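Local coordinates for protein putative adhesin (PDB 5FX8) that is the N-terminal part of a putative adhesion protein that may take part in cell-cell interaction, meeting other proteins through salt bridges and hydrogen bonds, at residues 63-68 against 83-88; 145-150 against 206-211; 199-204 against 256-261. All blocks are in the same frame, centred on the assembly; numbering follows the deposited sequence.

Interaction 1: 63-68 against 83-88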
ATOM      1  N   VAL C  63      46.801 -53.828  13.883  1.00 30.17           N
ATOM      2  CA  VAL C  63      48.023 -53.571  13.140  1.00 26.94           C
ATOM      3  C   VAL C  63      48.734 -52.376  13.748  1.00 29.32           C
ATOM      4  O   VAL C  63      48.154 -51.292  13.879  1.00 27.54           O
ATOM      5  CB  VAL C  63      47.730 -53.329  11.654  1.00 27.06           C
ATOM      6  CG1 VAL C  63      48.999 -52.925  10.950  1.00 24.09           C
ATOM      7  CG2 VAL C  63      47.117 -54.562  11.046  1.00 26.25           C
ATOM      8  N   ASP C  64      50.005 -52.573  14.085  1.00 24.91           N
ATOM      9  CA  ASP C  64      50.838 -51.533  14.659  1.00 19.95           C
ATOM     10  C   ASP C  64      51.519 -50.782  13.529  1.00 22.09           C
ATOM     11  O   ASP C  64      52.348 -51.368  12.823  1.00 21.38           O
ATOM     12  CB  ASP C  64      51.856 -52.156  15.584  1.00 21.58           C
ATOM     13  CG  ASP C  64      52.728 -51.153  16.275  1.00 20.35           C
ATOM     14  OD1 ASP C  64      52.960 -50.055  15.741  1.00 22.49           O
ATOM     15  OD2 ASP C  64      53.225 -51.499  17.351  1.00 20.81           O
ATOM     16  N   PRO C  65      51.209 -49.503  13.317  1.00 21.97           N
ATOM     17  CA  PRO C  65      51.758 -48.793  12.159  1.00 19.82           C
ATOM     18  C   PRO C  65      53.201 -48.406  12.332  1.00 18.22           C
ATOM     19  O   PRO C  65      53.826 -47.929  11.377  1.00 20.72           O
ATOM     20  CB  PRO C  65      50.862 -47.557  12.059  1.00 21.15           C
ATOM     21  CG  PRO C  65      50.372 -47.334  13.442  1.00 19.42           C
ATOM     22  CD  PRO C  65      50.279 -48.672  14.094  1.00 19.42           C
ATOM     23  N   SER C  66      53.760 -48.606  13.504  1.00 17.93           N
ATOM     24  CA  SER C  66      55.141 -48.212  13.682  1.00 20.04           C
ATOM     25  C   SER C  66      56.125 -49.300  13.300  1.00 18.64           C
ATOM     26  O   SER C  66      57.327 -49.042  13.304  1.00 20.70           O
ATOM     27  CB  SER C  66      55.385 -47.799  15.119  1.00 16.37           C
ATOM     28  OG  SER C  66      55.367 -48.946  15.921  1.00 21.37           O
ATOM     29  N   VAL C  67      55.658 -50.494  12.970  1.00 17.14           N
ATOM     30  CA  VAL C  67      56.533 -51.637  12.749  1.00 20.76           C
ATOM     31  C   VAL C  67      56.712 -51.822  11.252  1.00 19.04           C
ATOM     32  O   VAL C  67      55.807 -52.272  10.550  1.00 20.26           O
ATOM     33  CB  VAL C  67      55.981 -52.902  13.406  1.00 19.38           C
ATOM     34  CG1 VAL C  67      56.967 -54.011  13.251  1.00 20.53           C
ATOM     35  CG2 VAL C  67      55.700 -52.649  14.872  1.00 18.91           C
ATOM     36  N   SER C  68      57.884 -51.486  10.751  1.00 17.21           N
ATOM     37  CA  SER C  68      58.090 -51.575   9.326  1.00 17.28           C
ATOM     38  C   SER C  68      59.572 -51.725   9.058  1.00 20.35           C
ATOM     39  O   SER C  68      60.408 -51.431   9.907  1.00 22.00           O
ATOM     40  CB  SER C  68      57.538 -50.349   8.609  1.00 20.42           C
ATOM     41  OG  SER C  68      57.638 -50.496   7.209  1.00 23.96           O
ATOM     42  N   PHE C  83      58.009 -49.199  17.841  1.00 19.87           N
ATOM     43  CA  PHE C  83      57.719 -48.197  18.862  1.00 18.20           C
ATOM     44  C   PHE C  83      57.325 -48.905  20.141  1.00 20.75           C
ATOM     45  O   PHE C  83      56.532 -49.846  20.116  1.00 21.59           O
ATOM     46  CB  PHE C  83      56.591 -47.267  18.416  1.00 20.15           C
ATOM     47  CG  PHE C  83      56.315 -46.114  19.345  1.00 22.53           C
ATOM     48  CD1 PHE C  83      57.237 -45.113  19.527  1.00 23.17           C
ATOM     49  CD2 PHE C  83      55.094 -46.006  19.985  1.00 22.58           C
ATOM     50  CE1 PHE C  83      56.962 -44.063  20.357  1.00 22.22           C
ATOM     51  CE2 PHE C  83      54.827 -44.959  20.807  1.00 18.62           C
ATOM     52  CZ  PHE C  83      55.756 -43.992  20.994  1.00 19.78           C
ATOM     53  N   ASP C  84      57.893 -48.469  21.245  1.00 23.39           N
ATOM     54  CA  ASP C  84      57.494 -48.948  22.556  1.00 21.45           C
ATOM     55  C   ASP C  84      56.382 -48.035  23.061  1.00 22.36           C
ATOM     56  O   ASP C  84      56.612 -46.856  23.321  1.00 23.15           O
ATOM     57  CB  ASP C  84      58.693 -48.963  23.494  1.00 22.15           C
ATOM     58  CG  ASP C  84      58.382 -49.595  24.810  1.00 23.44           C
ATOM     59  OD1 ASP C  84      57.196 -49.792  25.097  1.00 26.76           O
ATOM     60  OD2 ASP C  84      59.321 -49.887  25.572  1.00 30.12           O
ATOM     61  N   TYR C  85      55.184 -48.584  23.210  1.00 22.74           N
ATOM     62  CA  TYR C  85      54.030 -47.807  23.628  1.00 22.35           C
ATOM     63  C   TYR C  85      54.004 -47.532  25.123  1.00 24.29           C
ATOM     64  O   TYR C  85      53.241 -46.670  25.555  1.00 26.33           O
ATOM     65  CB  TYR C  85      52.750 -48.520  23.197  1.00 21.82           C
ATOM     66  CG  TYR C  85      52.495 -48.442  21.705  1.00 24.70           C
ATOM     67  CD1 TYR C  85      53.113 -49.324  20.826  1.00 21.79           C
ATOM     68  CD2 TYR C  85      51.652 -47.469  21.175  1.00 21.20           C
ATOM     69  CE1 TYR C  85      52.897 -49.242  19.487  1.00 22.08           C
ATOM     70  CE2 TYR C  85      51.424 -47.386  19.846  1.00 19.38           C
ATOM     71  CZ  TYR C  85      52.042 -48.276  19.004  1.00 22.66           C
ATOM     72  OH  TYR C  85      51.813 -48.194  17.664  1.00 22.56           O
ATOM     73  N   ASP C  86      54.822 -48.224  25.912  1.00 26.52           N
ATOM     74  CA  ASP C  86      54.966 -47.979  27.342  1.00 25.10           C
ATOM     75  C   ASP C  86      55.988 -46.892  27.640  1.00 27.75           C
ATOM     76  O   ASP C  86      55.728 -46.009  28.462  1.00 28.66           O
ATOM     77  CB  ASP C  86      55.374 -49.265  28.068  1.00 27.13           C
ATOM     78  CG  ASP C  86      54.316 -50.359  27.978  1.00 33.55           C
ATOM     79  OD1 ASP C  86      53.108 -50.038  27.893  1.00 30.23           O
ATOM     80  OD2 ASP C  86      54.699 -51.549  28.000  1.00 34.17           O
ATOM     81  N   SER C  87      57.146 -46.925  26.991  1.00 25.45           N
ATOM     82  CA  SER C  87      58.160 -45.911  27.242  1.00 25.41           C
ATOM     83  C   SER C  87      58.157 -44.774  26.231  1.00 26.72           C
ATOM     84  O   SER C  87      58.830 -43.770  26.465  1.00 29.67           O
ATOM     85  CB  SER C  87      59.540 -46.550  27.265  1.00 23.83           C
ATOM     86  OG  SER C  87      59.757 -47.189  26.040  1.00 26.17           O
ATOM     87  N   HIS C  88      57.436 -44.911  25.123  1.00 25.40           N
ATOM     88  CA  HIS C  88      57.347 -43.872  24.097  1.00 25.25           C
ATOM     89  C   HIS C  88      58.681 -43.669  23.389  1.00 22.87           C
ATOM     90  O   HIS C  88      59.076 -42.553  23.068  1.00 23.96           O
ATOM     91  CB  HIS C  88      56.796 -42.566  24.668  1.00 23.73           C
ATOM     92  CG  HIS C  88      55.374 -42.683  25.109  1.00 25.80           C
ATOM     93  ND1 HIS C  88      54.318 -42.219  24.355  1.00 31.17           N
ATOM     94  CD2 HIS C  88      54.826 -43.261  26.203  1.00 27.41           C
ATOM     95  CE1 HIS C  88      53.183 -42.490  24.974  1.00 30.93           C
ATOM     96  NE2 HIS C  88      53.464 -43.116  26.102  1.00 32.47           N
TER

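Interaction 2: 145-150 against 206-211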
ATOM      1  N   VAL C 145      46.905 -23.371  15.333  1.00 32.95           N
ATOM      2  CA  VAL C 145      46.088 -22.279  14.854  1.00 30.57           C
ATOM      3  C   VAL C 145      44.610 -22.638  14.976  1.00 34.06           C
ATOM      4  O   VAL C 145      44.217 -23.814  14.969  1.00 31.88           O
ATOM      5  CB  VAL C 145      46.498 -21.989  13.402  1.00 30.14           C
ATOM      6  CG1 VAL C 145      45.753 -22.908  12.452  1.00 30.10           C
ATOM      7  CG2 VAL C 145      46.291 -20.575  13.090  1.00 33.48           C
ATOM      8  N   ALA C 146      43.780 -21.605  15.111  1.00 33.61           N
ATOM      9  CA  ALA C 146      42.333 -21.768  15.143  1.00 27.82           C
ATOM     10  C   ALA C 146      41.783 -21.919  13.735  1.00 26.52           C
ATOM     11  O   ALA C 146      42.436 -21.600  12.740  1.00 24.94           O
ATOM     12  CB  ALA C 146      41.660 -20.574  15.812  1.00 28.95           C
ATOM     13  N   LEU C 147      40.555 -22.398  13.669  1.00 24.78           N
ATOM     14  CA  LEU C 147      39.961 -22.740  12.393  1.00 23.89           C
ATOM     15  C   LEU C 147      39.939 -21.529  11.480  1.00 25.34           C
ATOM     16  O   LEU C 147      39.676 -20.410  11.916  1.00 27.56           O
ATOM     17  CB  LEU C 147      38.550 -23.270  12.614  1.00 26.36           C
ATOM     18  CG  LEU C 147      38.184 -24.732  12.406  1.00 24.65           C
ATOM     19  CD1 LEU C 147      39.372 -25.629  12.569  1.00 24.98           C
ATOM     20  CD2 LEU C 147      37.110 -25.105  13.395  1.00 26.46           C
ATOM     21  N   ASP C 148      40.223 -21.755  10.206  1.00 25.55           N
ATOM     22  CA  ASP C 148      40.195 -20.690   9.213  1.00 26.39           C
ATOM     23  C   ASP C 148      38.749 -20.277   8.947  1.00 32.23           C
ATOM     24  O   ASP C 148      37.983 -21.028   8.337  1.00 32.94           O
ATOM     25  CB  ASP C 148      40.877 -21.181   7.945  1.00 27.82           C
ATOM     26  CG  ASP C 148      40.989 -20.119   6.909  1.00 29.36           C
ATOM     27  OD1 ASP C 148      40.661 -18.980   7.239  1.00 36.49           O
ATOM     28  OD2 ASP C 148      41.432 -20.402   5.783  1.00 28.90           O
ATOM     29  N   ARG C 149      38.360 -19.085   9.400  1.00 31.48           N
ATOM     30  CA  ARG C 149      36.986 -18.625   9.250  1.00 26.81           C
ATOM     31  C   ARG C 149      36.868 -17.526   8.215  1.00 26.62           C
ATOM     32  O   ARG C 149      36.051 -16.623   8.365  1.00 32.85           O
ATOM     33  CB  ARG C 149      36.414 -18.145  10.580  1.00 29.63           C
ATOM     34  CG  ARG C 149      36.237 -19.223  11.640  1.00 28.85           C
ATOM     35  CD  ARG C 149      35.656 -20.480  11.038  1.00 28.57           C
ATOM     36  NE  ARG C 149      35.027 -21.348  12.019  1.00 23.22           N
ATOM     37  CZ  ARG C 149      34.548 -22.542  11.716  1.00 24.07           C
ATOM     38  NH1 ARG C 149      34.654 -22.974  10.480  1.00 24.83           N
ATOM     39  NH2 ARG C 149      33.973 -23.299  12.631  1.00 25.05           N
ATOM     40  N   SER C 150      37.680 -17.587   7.168  1.00 28.10           N
ATOM     41  CA  SER C 150      37.671 -16.596   6.098  1.00 28.80           C
ATOM     42  C   SER C 150      37.269 -17.183   4.760  1.00 28.48           C
ATOM     43  O   SER C 150      37.268 -16.465   3.761  1.00 28.04           O
ATOM     44  CB  SER C 150      39.051 -15.952   5.953  1.00 30.39           C
ATOM     45  OG  SER C 150      39.893 -16.775   5.146  1.00 43.15           O
ATOM     46  N   PHE C 206      39.524 -21.770  19.542  1.00 34.59           N
ATOM     47  CA  PHE C 206      40.028 -22.428  18.350  1.00 28.78           C
ATOM     48  C   PHE C 206      39.074 -22.318  17.177  1.00 31.33           C
ATOM     49  O   PHE C 206      39.222 -23.057  16.200  1.00 29.50           O
ATOM     50  CB  PHE C 206      40.321 -23.890  18.640  1.00 30.04           C
ATOM     51  CG  PHE C 206      41.655 -24.122  19.258  1.00 29.22           C
ATOM     52  CD1 PHE C 206      42.796 -24.033  18.495  1.00 29.39           C
ATOM     53  CD2 PHE C 206      41.767 -24.443  20.594  1.00 31.52           C
ATOM     54  CE1 PHE C 206      44.018 -24.252  19.040  1.00 30.76           C
ATOM     55  CE2 PHE C 206      43.000 -24.665  21.152  1.00 37.58           C
ATOM     56  CZ  PHE C 206      44.128 -24.575  20.369  1.00 33.74           C
ATOM     57  N   GLY C 207      38.104 -21.413  17.251  1.00 31.90           N
ATOM     58  CA  GLY C 207      37.218 -21.182  16.128  1.00 28.07           C
ATOM     59  C   GLY C 207      36.155 -22.234  15.918  1.00 28.68           C
ATOM     60  O   GLY C 207      35.515 -22.236  14.874  1.00 30.67           O
ATOM     61  N   ASP C 208      35.928 -23.114  16.886  1.00 27.94           N
ATOM     62  CA  ASP C 208      35.053 -24.260  16.712  1.00 28.59           C
ATOM     63  C   ASP C 208      33.796 -24.119  17.562  1.00 29.34           C
ATOM     64  O   ASP C 208      33.713 -23.279  18.455  1.00 30.66           O
ATOM     65  CB  ASP C 208      35.785 -25.557  17.072  1.00 26.24           C
ATOM     66  CG  ASP C 208      35.312 -26.740  16.258  1.00 30.99           C
ATOM     67  OD1 ASP C 208      34.301 -26.607  15.529  1.00 33.63           O
ATOM     68  OD2 ASP C 208      35.949 -27.813  16.352  1.00 35.17           O
ATOM     69  N   PHE C 209      32.805 -24.947  17.252  1.00 29.78           N
ATOM     70  CA  PHE C 209      31.554 -24.983  17.987  1.00 27.47           C
ATOM     71  C   PHE C 209      30.985 -26.380  17.842  1.00 28.61           C
ATOM     72  O   PHE C 209      31.290 -27.094  16.886  1.00 28.15           O
ATOM     73  CB  PHE C 209      30.561 -23.918  17.494  1.00 29.88           C
ATOM     74  CG  PHE C 209      30.030 -24.159  16.107  1.00 28.44           C
ATOM     75  CD1 PHE C 209      30.790 -23.863  14.995  1.00 27.35           C
ATOM     76  CD2 PHE C 209      28.766 -24.668  15.920  1.00 28.97           C
ATOM     77  CE1 PHE C 209      30.306 -24.081  13.734  1.00 24.01           C
ATOM     78  CE2 PHE C 209      28.288 -24.891  14.663  1.00 28.10           C
ATOM     79  CZ  PHE C 209      29.063 -24.592  13.570  1.00 25.47           C
ATOM     80  N   THR C 210      30.172 -26.770  18.816  1.00 31.04           N
ATOM     81  CA  THR C 210      29.532 -28.085  18.841  1.00 31.19           C
ATOM     82  C   THR C 210      28.025 -27.915  18.840  1.00 32.28           C
ATOM     83  O   THR C 210      27.436 -27.600  19.886  1.00 35.49           O
ATOM     84  CB  THR C 210      29.958 -28.884  20.068  1.00 29.62           C
ATOM     85  OG1 THR C 210      31.367 -29.067  20.050  1.00 36.10           O
ATOM     86  CG2 THR C 210      29.308 -30.232  20.059  1.00 30.51           C
ATOM     87  N   PRO C 211      27.355 -28.135  17.717  1.00 34.27           N
ATOM     88  CA  PRO C 211      25.896 -27.983  17.685  1.00 35.92           C
ATOM     89  C   PRO C 211      25.208 -28.986  18.596  1.00 38.39           C
ATOM     90  O   PRO C 211      25.646 -30.126  18.740  1.00 38.96           O
ATOM     91  CB  PRO C 211      25.551 -28.242  16.219  1.00 32.65           C
ATOM     92  CG  PRO C 211      26.822 -28.062  15.488  1.00 30.25           C
ATOM     93  CD  PRO C 211      27.906 -28.469  16.400  1.00 31.13           C
TER

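Interaction 3: 199-204 against 256-261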
ATOM      1  N   VAL C 199      23.769 -23.945  12.340  1.00 21.18           N
ATOM      2  CA  VAL C 199      24.275 -22.586  12.243  1.00 21.87           C
ATOM      3  C   VAL C 199      24.635 -22.132  13.649  1.00 26.89           C
ATOM      4  O   VAL C 199      23.761 -22.053  14.515  1.00 34.29           O
ATOM      5  CB  VAL C 199      23.253 -21.627  11.613  1.00 23.48           C
ATOM      6  CG1 VAL C 199      23.879 -20.287  11.379  1.00 25.72           C
ATOM      7  CG2 VAL C 199      22.715 -22.170  10.313  1.00 19.54           C
ATOM      8  N   GLY C 200      25.909 -21.845  13.881  1.00 25.64           N
ATOM      9  CA  GLY C 200      26.374 -21.410  15.178  1.00 28.71           C
ATOM     10  C   GLY C 200      26.982 -20.025  15.097  1.00 30.42           C
ATOM     11  O   GLY C 200      27.469 -19.605  14.050  1.00 27.55           O
ATOM     12  N   SER C 201      26.943 -19.314  16.215  1.00 33.70           N
ATOM     13  CA  SER C 201      27.487 -17.973  16.276  1.00 33.07           C
ATOM     14  C   SER C 201      28.497 -17.759  17.390  1.00 35.98           C
ATOM     15  O   SER C 201      29.109 -16.690  17.436  1.00 42.06           O
ATOM     16  CB  SER C 201      26.359 -16.955  16.442  1.00 34.88           C
ATOM     17  OG  SER C 201      25.568 -17.312  17.560  1.00 41.58           O
ATOM     18  N   SER C 202      28.695 -18.719  18.280  1.00 37.84           N
ATOM     19  CA  SER C 202      29.620 -18.535  19.389  1.00 41.95           C
ATOM     20  C   SER C 202      31.081 -18.614  18.952  1.00 40.47           C
ATOM     21  O   SER C 202      31.743 -17.584  18.790  1.00 44.52           O
ATOM     22  CB  SER C 202      29.370 -19.593  20.444  1.00 43.36           C
ATOM     23  OG  SER C 202      29.874 -20.820  19.948  1.00 40.76           O
ATOM     24  N   LEU C 203      31.584 -19.838  18.779  1.00 35.92           N
ATOM     25  CA  LEU C 203      32.982 -20.140  18.464  1.00 39.86           C
ATOM     26  C   LEU C 203      33.855 -19.999  19.700  1.00 37.13           C
ATOM     27  O   LEU C 203      33.777 -18.989  20.404  1.00 42.07           O
ATOM     28  CB  LEU C 203      33.544 -19.260  17.343  1.00 31.82           C
ATOM     29  CG  LEU C 203      32.851 -19.369  15.999  1.00 31.74           C
ATOM     30  CD1 LEU C 203      33.766 -18.899  14.895  1.00 29.60           C
ATOM     31  CD2 LEU C 203      32.404 -20.793  15.761  1.00 31.00           C
ATOM     32  N   ASN C 204      34.685 -21.008  19.968  1.00 37.58           N
ATOM     33  CA  ASN C 204      35.620 -20.987  21.083  1.00 30.92           C
ATOM     34  C   ASN C 204      36.951 -20.389  20.642  1.00 28.72           C
ATOM     35  O   ASN C 204      37.064 -19.764  19.588  1.00 30.37           O
ATOM     36  CB  ASN C 204      35.796 -22.387  21.660  1.00 30.93           C
ATOM     37  CG  ASN C 204      36.310 -23.385  20.648  1.00 30.11           C
ATOM     38  OD1 ASN C 204      37.066 -23.055  19.730  1.00 29.04           O
ATOM     39  ND2 ASN C 204      35.895 -24.624  20.812  1.00 28.59           N
ATOM     40  N   ALA C 256      24.560 -14.568   8.819  1.00 32.03           N
ATOM     41  CA  ALA C 256      24.997 -13.384   9.522  1.00 30.73           C
ATOM     42  C   ALA C 256      26.517 -13.314   9.571  1.00 34.77           C
ATOM     43  O   ALA C 256      27.230 -14.316   9.473  1.00 32.60           O
ATOM     44  CB  ALA C 256      24.424 -13.358  10.934  1.00 30.39           C
ATOM     45  N   ASP C 257      27.000 -12.091   9.744  1.00 35.31           N
ATOM     46  CA  ASP C 257      28.428 -11.830   9.770  1.00 37.90           C
ATOM     47  C   ASP C 257      29.151 -12.652  10.835  1.00 36.54           C
ATOM     48  O   ASP C 257      30.311 -13.025  10.644  1.00 38.81           O
ATOM     49  CB  ASP C 257      28.634 -10.337   9.980  1.00 41.57           C
ATOM     50  CG  ASP C 257      30.032 -10.003  10.347  1.00 52.50           C
ATOM     51  OD1 ASP C 257      30.876  -9.931   9.430  1.00 55.31           O
ATOM     52  OD2 ASP C 257      30.286  -9.810  11.552  1.00 60.55           O
ATOM     53  N   ASP C 258      28.489 -12.970  11.943  1.00 36.35           N
ATOM     54  CA  ASP C 258      29.112 -13.702  13.037  1.00 33.37           C
ATOM     55  C   ASP C 258      28.703 -15.171  13.079  1.00 32.19           C
ATOM     56  O   ASP C 258      28.845 -15.818  14.115  1.00 30.95           O
ATOM     57  CB  ASP C 258      28.773 -13.033  14.370  1.00 33.78           C
ATOM     58  CG  ASP C 258      27.344 -13.315  14.828  1.00 32.96           C
ATOM     59  OD1 ASP C 258      26.400 -13.224  14.017  1.00 30.87           O
ATOM     60  OD2 ASP C 258      27.163 -13.643  16.016  1.00 41.17           O
ATOM     61  N   GLU C 259      28.176 -15.704  11.991  1.00 31.60           N
ATOM     62  CA  GLU C 259      27.641 -17.050  12.000  1.00 29.85           C
ATOM     63  C   GLU C 259      28.458 -17.950  11.084  1.00 26.54           C
ATOM     64  O   GLU C 259      29.130 -17.487  10.166  1.00 27.47           O
ATOM     65  CB  GLU C 259      26.170 -17.047  11.583  1.00 30.69           C
ATOM     66  CG  GLU C 259      25.220 -16.638  12.699  1.00 31.91           C
ATOM     67  CD  GLU C 259      23.778 -16.603  12.239  1.00 36.80           C
ATOM     68  OE1 GLU C 259      23.574 -16.519  11.013  1.00 32.14           O
ATOM     69  OE2 GLU C 259      22.855 -16.659  13.089  1.00 42.92           O
ATOM     70  N   VAL C 260      28.416 -19.249  11.372  1.00 25.38           N
ATOM     71  CA  VAL C 260      29.036 -20.271  10.539  1.00 24.41           C
ATOM     72  C   VAL C 260      27.992 -21.336  10.252  1.00 23.60           C
ATOM     73  O   VAL C 260      27.389 -21.875  11.183  1.00 21.70           O
ATOM     74  CB  VAL C 260      30.278 -20.901  11.206  1.00 23.67           C
ATOM     75  CG1 VAL C 260      30.712 -22.127  10.461  1.00 23.85           C
ATOM     76  CG2 VAL C 260      31.423 -19.941  11.223  1.00 24.35           C
ATOM     77  N   LEU C 261      27.764 -21.615   8.969  1.00 22.76           N
ATOM     78  CA  LEU C 261      26.958 -22.749   8.534  1.00 21.11           C
ATOM     79  C   LEU C 261      27.821 -24.001   8.443  1.00 20.25           C
ATOM     80  O   LEU C 261      28.838 -24.006   7.753  1.00 19.90           O
ATOM     81  CB  LEU C 261      26.329 -22.482   7.166  1.00 21.23           C
ATOM     82  CG  LEU C 261      25.620 -23.680   6.546  1.00 18.90           C
ATOM     83  CD1 LEU C 261      24.461 -24.009   7.380  1.00 19.79           C
ATOM     84  CD2 LEU C 261      25.147 -23.338   5.190  1.00 24.44           C
TER

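Interaction 1: 63-68 against 83-88
Y85 reaches D64 at the head of an Asx turn, which is set inside the type I beta turn from D64 to V67 in the first cohesin-like domain. The phenol OH donates to D64 OD1 at 2.9 Å, descending on the carboxylate from above its plane, 62° out of it. The other oxygen, D64 OD2, lies 3.1 Å from Y85 CE1 at the edge of the ring, with the two planes turned 65° apart. Y85 holds CG opposite its carbonyl carbon (chi1 -73°), a setting that directs the ring at the loop.

Beside this bond S66 OG packs 3.2 Å from F83 CB and receives a weak bond from F83 N, which ties the turn to strand 77-84. F83 packs against the tyrosine: its CD2 sits 3.7 Å above the middle of one face of the Y85 ring, while the F83 ring also meets that of F56. Farther out, S66 O takes a hydrogen bond from T81 OG1, and a second Asx turn, headed by D84, shapes the chain from D84 on.

The example illustrates how one carboxylate oxygen can organise a loop. Besides the phenol, D64 OD1 accepts from S66 OG at 2.7 Å on its syn side and from S66 N at 2.8 Å on its anti side, each tilted somewhat out of the carboxylate plane.

Interaction 2: 145-150 against 206-211
L147 and F206 make the backbone hydrogen bond between these two irregular segments. The contact pins loop 206-211 of the second cohesin-like domain to the loop linking strands 137-144 and 153-158. L147 N donates to F206 O at 2.9 Å in a nearly straight bond (169°), although the donor stands above the carbonyl plane.

The remaining hydrogen bonds across the contact come from R149 and meet a single acceptor. R149 NE lies 3.0 Å and R149 NH2 2.9 Å from G207 O; both bonds are weak, their N-H...O angles bent to about 126°. A bend at chi2 (-43°) brings NE and NH2 to the glycine carbonyl.

Charge pairing lies mostly outside the two segments. R149 NH1 forms a salt bridge with D168, and D208 OD1 forms one with R262, whereas R149 NH2 and D208 OD1 stay 4.4 Å apart, beyond a salt bridge.

Packing and ring contacts surround these polar groups. L147 CD2 covers one face of the R149 guanidinium, offset toward its rim, and touches G207 O at 3.6 Å as well as the D208 side chain. A146 CB rests 3.4 Å from F206 C. The aromatic contacts belong to F209: its ring offers its edge to R149 NH2, with CE1 at 3.9 Å, and it also makes a cation-pi contact with R262.

Two arginines and two aspartates thus gather here, each arginine with its own carboxylate. This pairing would be expected to offset the closeness of R149 and R262, and it lets the guanidinium of R149 serve a neutral carbonyl through NE and NH2, weakly, and the acid D168 through NH1.

Interaction 3: 199-204 against 256-261
V199 and E259 meet through the way their side chains leave the backbone. V199 turns CG1 opposite its own N (chi1 -173°), while E259 has CG opposite its carbonyl carbon (chi1 -80°) and then runs straight on (chi2 178°). The two chains cross at a slant, with V199 CG1 3.8 Å from E259 CD. The other valine branch, CG2, packs 3.9 Å from L261 CD1 on the same side of the sheet.

The type I turn from A256 to E259 is closed by E259 N bonding to A256 O, and E259 OE1 adds a second bond to it by accepting from A256 N at 3.1 Å. The other oxygen, OE2, makes a long, weak ion pair with R410 of the lipoxygenase chain.

In the backbone, G200 N donates to V260 O at 3.1 Å, and V260 N returns a bond to G200 O at 2.9 Å. Regular pairing stops after G200, but the chains stay close at S201, where CA makes a CA-H...O contact with D258 O (3.3 Å) and CB lies 3.4 Å from D258 OD2.

A hydrogen-bonded pair (G200 with V260) beside a non-hydrogen-bonded one (V199 with L261) is the signature of antiparallel strands. Here it marks where 189-200 ends beside the start of 260-268, adjacent strands in one of the two five-stranded antiparallel sheets of the second cohesin-like domain.

How the interactions relate
Interactions 2 and 3 adjoin, their centres about 9 Å apart, and their segments alternate along the chain. F209 of interaction 2 provides the junction: its CD1 lies 3.6 Å from L203 CD2 and its CE1 3.8 Å from V260 CG1, both of interaction 3. N204 OD1 accepts from the backbone N of F206 and of D208, which ties the end of 199-204 to the start of 206-211. Interaction 1 belongs to the first cohesin-like domain, on the opposite side of the chain's centre, with its centre about 32 Å from that of interaction 2 and 41 Å from that of interaction 3; it touches neither.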